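Local structure of putative sugar ABC transporter (Yersinia enterocolitica subsp. enterocolitica 8081, 5ULB) at residues A[158-161]-A[162-165]; A[124-127]-A[128-132]; A[103-106]-A[107-110]. The protein probably serves as the periplasmic sugar-binding component of an ABC importer, and holds 5-methylseleno-ribofuranose, an analogue of methylthioribose, as either anomer. One frame throughout, in Å; residues are numbered along the deposited sequence.

Interaction 1. Residues A[158-161]-A[162-165]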
ATOM      1  N   ARG A 158      -3.407   7.310 -10.476  1.00 10.87           N
ATOM      2  CA  ARG A 158      -2.736   8.535 -10.038  1.00 11.06           C
ATOM      3  C   ARG A 158      -1.243   8.517 -10.300  1.00 10.44           C
ATOM      4  O   ARG A 158      -0.651   9.539 -10.678  1.00 11.52           O
ATOM      5  CB  ARG A 158      -3.003   8.733  -8.580  1.00 10.81           C
ATOM      6  CG  ARG A 158      -4.496   9.109  -8.206  1.00 14.08           C
ATOM      7  CD  ARG A 158      -4.585   9.369  -6.704  1.00 19.41           C
ATOM      8  NE  ARG A 158      -4.426   8.294  -5.854  1.00 21.18           N
ATOM      9  CZ  ARG A 158      -5.416   7.454  -5.353  1.00 20.97           C
ATOM     10  NH1 ARG A 158      -6.736   7.708  -5.671  1.00 23.29           N
ATOM     11  NH2 ARG A 158      -5.049   6.256  -4.529  1.00 16.80           N
ATOM     12  N   ARG A 159      -0.598   7.375 -10.118  1.00  9.73           N
ATOM     13  CA  ARG A 159       0.852   7.258 -10.449  1.00 10.04           C
ATOM     14  C   ARG A 159       1.074   7.454 -11.924  1.00 10.03           C
ATOM     15  O   ARG A 159       2.031   8.144 -12.324  1.00 10.91           O
ATOM     16  CB  ARG A 159       1.381   5.937  -9.986  1.00  9.31           C
ATOM     17  CG  ARG A 159       1.390   5.834  -8.465  1.00  9.83           C
ATOM     18  CD  ARG A 159       1.568   4.465  -7.856  1.00  9.89           C
ATOM     19  NE  ARG A 159       1.292   4.474  -6.457  1.00  9.90           N
ATOM     20  CZ  ARG A 159       1.225   3.414  -5.678  1.00  9.52           C
ATOM     21  NH1 ARG A 159       1.655   2.216  -6.086  1.00 11.11           N
ATOM     22  NH2 ARG A 159       0.731   3.521  -4.475  1.00 11.00           N
ATOM     23  N   GLN A 160       0.219   6.885 -12.775  1.00 10.14           N
ATOM     24  CA  GLN A 160       0.383   7.034 -14.213  1.00 10.24           C
ATOM     25  C   GLN A 160       0.224   8.529 -14.608  1.00 11.01           C
ATOM     26  O   GLN A 160       0.994   8.983 -15.454  1.00 11.99           O
ATOM     27  CB  GLN A 160      -0.730   6.216 -14.943  1.00 11.91           C
ATOM     28  CG  GLN A 160      -0.747   6.332 -16.460  1.00 12.76           C
ATOM     29  CD  GLN A 160       0.504   5.757 -17.102  1.00 16.17           C
ATOM     30  OE1 GLN A 160       1.228   4.925 -16.525  1.00 19.53           O
ATOM     31  NE2 GLN A 160       0.668   6.067 -18.370  1.00 22.61           N
ATOM     32  N   ALA A 161      -0.697   9.248 -14.018  1.00 12.10           N
ATOM     33  CA  ALA A 161      -0.883  10.691 -14.377  1.00 12.37           C
ATOM     34  C   ALA A 161       0.397  11.472 -14.003  1.00 12.21           C
ATOM     35  O   ALA A 161       0.866  12.304 -14.794  1.00 13.26           O
ATOM     36  CB  ALA A 161      -2.101  11.287 -13.727  1.00 14.16           C
ATOM     37  N   ALA A 162       0.902  11.190 -12.801  1.00 10.94           N
ATOM     38  CA  ALA A 162       2.110  11.901 -12.380  1.00 10.96           C
ATOM     39  C   ALA A 162       3.304  11.552 -13.267  1.00 11.10           C
ATOM     40  O   ALA A 162       4.173  12.412 -13.594  1.00 12.02           O
ATOM     41  CB  ALA A 162       2.400  11.631 -10.916  1.00 11.77           C
ATOM     42  N   TYR A 163       3.441  10.283 -13.632  1.00 10.71           N
ATOM     43  CA  TYR A 163       4.443   9.806 -14.549  1.00 11.05           C
ATOM     44  C   TYR A 163       4.331  10.484 -15.897  1.00 11.41           C
ATOM     45  O   TYR A 163       5.376  10.928 -16.474  1.00 11.63           O
ATOM     46  CB  TYR A 163       4.321   8.299 -14.634  1.00 11.47           C
ATOM     47  CG  TYR A 163       5.032   7.609 -15.805  1.00 11.07           C
ATOM     48  CD1 TYR A 163       6.417   7.319 -15.781  1.00 12.93           C
ATOM     49  CD2 TYR A 163       4.303   7.216 -16.899  1.00 12.06           C
ATOM     50  CE1 TYR A 163       6.963   6.604 -16.841  1.00 14.13           C
ATOM     51  CE2 TYR A 163       4.899   6.531 -17.967  1.00 12.96           C
ATOM     52  CZ  TYR A 163       6.251   6.231 -17.870  1.00 13.27           C
ATOM     53  OH  TYR A 163       6.857   5.519 -18.868  1.00 17.22           O
ATOM     54  N   GLN A 164       3.126  10.576 -16.470  1.00 11.82           N
ATOM     55  CA  GLN A 164       2.981  11.214 -17.775  1.00 13.79           C
ATOM     56  C   GLN A 164       3.424  12.694 -17.701  1.00 12.78           C
ATOM     57  O   GLN A 164       4.036  13.179 -18.654  1.00 12.91           O
ATOM     58  CB  GLN A 164       1.579  11.116 -18.280  1.00 14.07           C
ATOM     59  CG  GLN A 164       1.168   9.738 -18.764  1.00 17.83           C
ATOM     60  CD  GLN A 164       1.895   9.230 -20.023  1.00 25.40           C
ATOM     61  OE1 GLN A 164       2.107   7.983 -20.186  1.00 44.66           O
ATOM     62  NE2 GLN A 164       2.242  10.141 -20.890  1.00 35.68           N
ATOM     63  N   ALA A 165       3.139  13.379 -16.568  1.00 12.90           N
ATOM     64  CA  ALA A 165       3.680  14.722 -16.455  1.00 13.09           C
ATOM     65  C   ALA A 165       5.190  14.811 -16.486  1.00 12.26           C
ATOM     66  O   ALA A 165       5.788  15.746 -17.091  1.00 13.50           O
ATOM     67  CB  ALA A 165       3.046  15.391 -15.256  1.00 14.59           C
TER

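Interaction 2. Residues A[124-127]-A[128-132]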
ATOM      1  N   ASP A 124       0.156   9.653  -4.057  1.00 12.14           N
ATOM      2  CA  ASP A 124       0.664   8.933  -5.230  1.00 11.08           C
ATOM      3  C   ASP A 124       1.492   9.814  -6.146  1.00 11.17           C
ATOM      4  O   ASP A 124       2.449   9.314  -6.756  1.00 11.84           O
ATOM      5  CB  ASP A 124      -0.521   8.261  -5.935  1.00 11.67           C
ATOM      6  CG  ASP A 124      -1.064   7.111  -5.147  1.00 14.04           C
ATOM      7  OD1 ASP A 124      -0.285   6.219  -4.783  1.00 12.99           O
ATOM      8  OD2 ASP A 124      -2.295   7.160  -4.851  1.00 14.05           O
ATOM      9  N   ALA A 125       1.130  11.079  -6.278  1.00 12.57           N
ATOM     10  CA  ALA A 125       1.984  12.008  -7.099  1.00 12.22           C
ATOM     11  C   ALA A 125       3.376  12.134  -6.493  1.00 12.89           C
ATOM     12  O   ALA A 125       4.334  12.072  -7.217  1.00 13.42           O
ATOM     13  CB  ALA A 125       1.301  13.380  -7.215  1.00 16.31           C
ATOM     14  N   SER A 126       3.449  12.298  -5.188  1.00 12.37           N
ATOM     15  CA  SER A 126       4.783  12.375  -4.514  1.00 12.88           C
ATOM     16  C   SER A 126       5.555  11.014  -4.596  1.00 12.34           C
ATOM     17  O   SER A 126       6.764  11.015  -4.842  1.00 13.75           O
ATOM     18  CB  SER A 126       4.603  12.791  -3.086  1.00 14.44           C
ATOM     19  OG  SER A 126       5.878  12.898  -2.481  1.00 16.92           O
ATOM     20  N   LEU A 127       4.859   9.917  -4.410  1.00 11.01           N
ATOM     21  CA  LEU A 127       5.522   8.592  -4.567  1.00 10.38           C
ATOM     22  C   LEU A 127       6.180   8.535  -5.929  1.00 10.53           C
ATOM     23  O   LEU A 127       7.308   7.984  -6.070  1.00 11.19           O
ATOM     24  CB  LEU A 127       4.539   7.432  -4.412  1.00 11.52           C
ATOM     25  CG  LEU A 127       3.956   7.218  -3.044  1.00 11.79           C
ATOM     26  CD1 LEU A 127       2.861   6.148  -3.075  1.00 12.21           C
ATOM     27  CD2 LEU A 127       4.981   6.854  -2.004  1.00 13.69           C
ATOM     28  N   THR A 128       5.491   8.978  -6.984  1.00 10.49           N
ATOM     29  CA  THR A 128       6.011   8.996  -8.325  1.00  9.29           C
ATOM     30  C   THR A 128       7.155   9.994  -8.488  1.00 10.34           C
ATOM     31  O   THR A 128       8.161   9.682  -9.101  1.00 11.51           O
ATOM     32  CB  THR A 128       4.867   9.264  -9.323  1.00 10.38           C
ATOM     33  OG1 THR A 128       3.857   8.277  -9.189  1.00 11.78           O
ATOM     34  CG2 THR A 128       5.307   9.362 -10.714  1.00 12.14           C
ATOM     35  N   ASN A 129       6.890  11.229  -8.038  1.00 10.68           N
ATOM     36  CA  ASN A 129       7.904  12.266  -8.211  1.00 11.46           C
ATOM     37  C   ASN A 129       9.194  11.877  -7.561  1.00 11.66           C
ATOM     38  O   ASN A 129      10.271  12.229  -8.073  1.00 14.42           O
ATOM     39  CB  ASN A 129       7.345  13.603  -7.735  1.00 14.65           C
ATOM     40  CG  ASN A 129       6.213  14.147  -8.625  1.00 16.68           C
ATOM     41  OD1 ASN A 129       6.100  13.803  -9.761  1.00 18.06           O
ATOM     42  ND2 ASN A 129       5.360  14.982  -8.035  1.00 20.03           N
ATOM     43  N   GLU A 130       9.150  11.239  -6.377  1.00 11.34           N
ATOM     44  CA  GLU A 130      10.370  10.883  -5.705  1.00 11.22           C
ATOM     45  C   GLU A 130      11.090   9.675  -6.293  1.00 13.29           C
ATOM     46  O   GLU A 130      12.292   9.521  -6.238  1.00 19.70           O
ATOM     47  CB  GLU A 130      10.106  10.704  -4.218  1.00 12.02           C
ATOM     48  CG  GLU A 130       9.680  11.959  -3.507  1.00 13.44           C
ATOM     49  CD  GLU A 130      10.536  13.274  -3.706  1.00 22.08           C
ATOM     50  OE1 GLU A 130      11.685  13.225  -3.756  1.00 32.51           O
ATOM     51  OE2 GLU A 130       9.885  14.389  -3.776  1.00 30.78           O
ATOM     52  N   SER A 131      10.322   8.705  -6.822  1.00 10.84           N
ATOM     53  CA  SER A 131      10.898   7.436  -7.334  1.00  9.71           C
ATOM     54  C   SER A 131      11.309   7.590  -8.786  1.00 11.14           C
ATOM     55  O   SER A 131      12.501   7.483  -9.146  1.00 11.48           O
ATOM     56  CB  SER A 131       9.906   6.260  -7.139  1.00 10.83           C
ATOM     57  OG  SER A 131       8.692   6.453  -7.790  1.00 10.17           O
ATOM     58  N   PHE A 132      10.338   7.890  -9.625  1.00 11.12           N
ATOM     59  CA  PHE A 132      10.605   8.180 -11.000  1.00 10.62           C
ATOM     60  C   PHE A 132      11.471   9.432 -11.184  1.00 11.06           C
ATOM     61  O   PHE A 132      12.319   9.499 -12.069  1.00 11.80           O
ATOM     62  CB  PHE A 132       9.314   8.253 -11.855  1.00 12.14           C
ATOM     63  CG  PHE A 132       9.558   8.318 -13.328  1.00 12.33           C
ATOM     64  CD1 PHE A 132      10.061   7.234 -13.980  1.00 16.15           C
ATOM     65  CD2 PHE A 132       9.288   9.485 -14.059  1.00 17.74           C
ATOM     66  CE1 PHE A 132      10.289   7.274 -15.279  1.00 19.75           C
ATOM     67  CE2 PHE A 132       9.561   9.523 -15.405  1.00 22.02           C
ATOM     68  CZ  PHE A 132      10.091   8.408 -15.996  1.00 18.28           C
TER
HETATM   69  O   HOH W   1       7.315  14.932  -3.521  1.00 24.45           O

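Interaction 3. Residues A[103-106]-A[107-110]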
ATOM      1  N   VAL A 103     -17.266   2.826   8.336  1.00 10.69           N
ATOM      2  CA  VAL A 103     -16.477   2.423   7.206  1.00 10.61           C
ATOM      3  C   VAL A 103     -15.340   3.411   6.933  1.00 10.68           C
ATOM      4  O   VAL A 103     -15.580   4.645   6.933  1.00 11.91           O
ATOM      5  CB  VAL A 103     -17.331   2.153   5.955  1.00 12.93           C
ATOM      6  CG1 VAL A 103     -18.282   3.322   5.656  1.00 13.59           C
ATOM      7  CG2 VAL A 103     -16.525   1.719   4.751  1.00 13.38           C
ATOM      8  N   SER A 104     -14.163   2.861   6.649  1.00 10.60           N
ATOM      9  CA  SER A 104     -13.063   3.613   6.104  1.00  9.98           C
ATOM     10  C   SER A 104     -12.550   2.807   4.893  1.00 10.13           C
ATOM     11  O   SER A 104     -12.573   1.564   4.918  1.00 11.96           O
ATOM     12  CB  SER A 104     -11.950   3.815   7.132  1.00 11.92           C
ATOM     13  OG  SER A 104     -10.905   4.614   6.685  1.00 14.19           O
ATOM     14  N   VAL A 105     -12.027   3.498   3.853  1.00  9.28           N
ATOM     15  CA  VAL A 105     -11.533   2.862   2.726  1.00  9.50           C
ATOM     16  C   VAL A 105     -10.136   3.367   2.399  1.00 10.02           C
ATOM     17  O   VAL A 105      -9.754   4.474   2.752  1.00 11.78           O
ATOM     18  CB  VAL A 105     -12.442   2.917   1.501  1.00 11.00           C
ATOM     19  CG1 VAL A 105     -13.849   2.333   1.844  1.00 11.61           C
ATOM     20  CG2 VAL A 105     -12.563   4.315   0.931  1.00 12.91           C
ATOM     21  N   PHE A 106      -9.360   2.484   1.749  1.00  9.46           N
ATOM     22  CA  PHE A 106      -7.986   2.774   1.332  1.00  7.92           C
ATOM     23  C   PHE A 106      -7.841   2.455  -0.148  1.00  9.59           C
ATOM     24  O   PHE A 106      -8.251   1.370  -0.586  1.00 10.28           O
ATOM     25  CB  PHE A 106      -6.992   1.986   2.135  1.00  9.86           C
ATOM     26  CG  PHE A 106      -5.563   2.174   1.686  1.00  9.84           C
ATOM     27  CD1 PHE A 106      -4.919   3.427   1.779  1.00  9.81           C
ATOM     28  CD2 PHE A 106      -4.894   1.167   1.117  1.00 10.80           C
ATOM     29  CE1 PHE A 106      -3.658   3.569   1.267  1.00 10.43           C
ATOM     30  CE2 PHE A 106      -3.611   1.347   0.628  1.00 11.19           C
ATOM     31  CZ  PHE A 106      -2.989   2.558   0.623  1.00 11.22           C
ATOM     32  N   ASP A 107      -7.307   3.362  -0.950  1.00 10.04           N
ATOM     33  CA  ASP A 107      -7.071   3.137  -2.373  1.00  9.49           C
ATOM     34  C   ASP A 107      -8.296   2.609  -3.087  1.00 11.24           C
ATOM     35  O   ASP A 107      -8.140   1.757  -3.991  1.00 12.41           O
ATOM     36  CB  ASP A 107      -5.882   2.153  -2.546  1.00 11.21           C
ATOM     37  CG  ASP A 107      -4.548   2.840  -2.534  1.00 14.89           C
ATOM     38  OD1 ASP A 107      -4.460   4.096  -2.498  1.00 16.23           O
ATOM     39  OD2 ASP A 107      -3.525   2.038  -2.617  1.00 18.95           O
ATOM     40  N   THR A 108      -9.424   3.190  -2.766  1.00 10.85           N
ATOM     41  CA  THR A 108     -10.703   2.738  -3.290  1.00 10.49           C
ATOM     42  C   THR A 108     -11.359   3.834  -4.097  1.00 12.09           C
ATOM     43  O   THR A 108     -11.282   5.003  -3.743  1.00 16.08           O
ATOM     44  CB  THR A 108     -11.594   2.217  -2.117  1.00 10.72           C
ATOM     45  OG1 THR A 108     -10.960   1.049  -1.580  1.00 10.82           O
ATOM     46  CG2 THR A 108     -13.008   1.872  -2.515  1.00 11.58           C
ATOM     47  N   ALA A 109     -11.983   3.467  -5.208  1.00 11.92           N
ATOM     48  CA  ALA A 109     -12.619   4.426  -6.076  1.00 13.05           C
ATOM     49  C   ALA A 109     -13.957   4.833  -5.583  1.00 13.46           C
ATOM     50  O   ALA A 109     -14.884   4.014  -5.550  1.00 17.20           O
ATOM     51  CB  ALA A 109     -12.734   3.796  -7.466  1.00 15.33           C
ATOM     52  N   ILE A 110     -14.091   6.083  -5.188  1.00 13.82           N
ATOM     53  CA  ILE A 110     -15.293   6.648  -4.625  1.00 14.02           C
ATOM     54  C   ILE A 110     -15.668   7.948  -5.381  1.00 17.35           C
ATOM     55  O   ILE A 110     -14.846   8.809  -5.514  1.00 20.05           O
ATOM     56  CB  ILE A 110     -15.239   6.930  -3.171  1.00 14.35           C
ATOM     57  CG1 ILE A 110     -14.869   5.635  -2.370  1.00 14.63           C
ATOM     58  CG2 ILE A 110     -16.489   7.590  -2.668  1.00 16.85           C
ATOM     59  CD1 ILE A 110     -15.980   4.626  -2.309  1.00 16.50           C
TER

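Interaction 1. Residues A[158-161]-A[162-165]
Q160 and Q164 sit one turn apart on helix 154-169, and Y163 meets the first of them across the helix surface. Four successive i to i+4 backbone bonds tie 158-161 to 162-165. Q164 N gives the shortest of them, 2.8 Å to Q160 O, while A162 N reaches R158 O at 3.1 Å; all four are nearly straight.

Among the side chains, the two glutamines run alongside each other and point the same way, their amide planes turned 45° apart. Q160 NE2 comes within 3.0 Å of Q164 OE1, but the angle is too poor for a hydrogen bond, so this is a close polar approach. Q160 has CG anti to its N (chi1 177°) and then bends at CG, which carries the amide forward along the helix surface, Q160 NE2 ending 3.7 Å from Q164 CG. The other end of the amide, OE1, lies 3.9 Å from Y163 CD2, with amide and ring planes 50° apart; this oxygen also accepts a hydrogen bond from K147.

The buried Y163 ring meets F132 edge-to-face and packs on I145 and K147, and its OH is hydrogen-bonded to E175 OE1. At the other end of this helix segment, R158 and R159 carry the charged groups. R159 NH1 donates to O3 of the bound sugar, and D124 holds both arginines by salt bridges. The arrangement is that of the crossover helix in the beta-alpha-beta unit 143-148, 154-169, 173-179 of a periplasmic binding protein, with its early turns facing the ligand cleft.

Interaction 2. Residues A[124-127]-A[128-132]
D124 O to T128 N, at 3.1 Å, is the first of four i to i+4 bonds that join 124-127 to 128-132 in the opening turns of helix 124-138, which follows strand 118-122 in the periplasmic binding protein fold. The next two, A125 to N129 and S126 to E130, are shorter; the fourth, S131 N to L127 O, is longer and bent to 142°.

Two hydroxyls fold back onto the backbone one turn earlier. T128 OG1 donates to D124 O at 3.0 Å, arriving from the opposite face of that carbonyl plane to T128 N, which leaves the oxygen doubly held. S131 repeats the pattern: with OG placed between N and the carbonyl carbon (chi1 59°), it bonds L127 O at 2.7 Å, again across the plane from its own N. The same hydroxyl is also hydrogen-bonded to W210 NE1. L127 is buried among V258, A290 and I237.

On the outer side, N129 turns its amide back over A125 O; N129 ND2 is 3.2 Å from that oxygen but not aligned to hydrogen-bond it. E130 bends along its chain (chi2 -50°), with CG 4.0 Å from S126 OG, and one water bridges the pair, 2.7 Å from S126 OG and donating to E130 OE2 at 2.6 Å.

Interaction 3. Residues A[103-106]-A[107-110]
D107 lays its carboxylate over one face of the F106 ring, the two groups side by side and pointing the same way with planes 25° apart. D107 CG stands 3.5 Å above the ring plane, displaced toward the rim, and OD2 is 3.3 Å from F106 CZ. Nearer the ring centre, D107 CB makes a CH-pi contact, 4.1 Å from the centroid and 18° off the normal. With its CG anti to N (chi1 176°), F106 sends the ring forward past the strand end, and the left-handed backbone conformation of D107 turns the chain so that the carboxylate follows it.

T108 adds a hydrogen bond across this turn: its OG1 donates to F106 O at 2.9 Å, reaching the oxygen from above the carbonyl plane. The same OG1 is hydrogen-bonded to G84 N. Behind it, T108 CB packs 3.8 Å from V105 CB, the two side chains crossing at about a right angle, and V105 CG2 meets I110 CG1 at 4.2 Å.

Farther out, F106 is backbone-hydrogen-bonded to L81, and V105 to T120 of strand 118-122, while I265 and N269 of helix 262-278 touch F106. R158 makes a salt bridge to D107 OD1, and OD2 lies close to O1 of the bound sugar. A carboxylate at the C-terminal end of a parallel strand, reaching into the ligand cleft, marks the sugar-binding site of this periplasmic binding protein.

How the interactions relate
Interaction 1 joins the other two through charged groups near the bound sugar. D124, at the start of interaction 2, pairs with both arginines of interaction 1: its OD2 is 2.6 Å from R158 NE and its OD1 2.9 Å from R159 NE. The two helices also pack directly, T128 OG1 lying 3.4 Å from R159 CA. R158 then reaches to interaction 3, where its NH2 is 3.0 Å from D107 OD1, although the centres of interactions 1 and 3 are about 20 Å apart. Interactions 2 and 3 come no nearer than about 4 Å between nearest atoms. The R158 to D107 salt bridge thus spans from helix 154-169 to the end of strand 102-106, next to the pocket that holds R159 and D107.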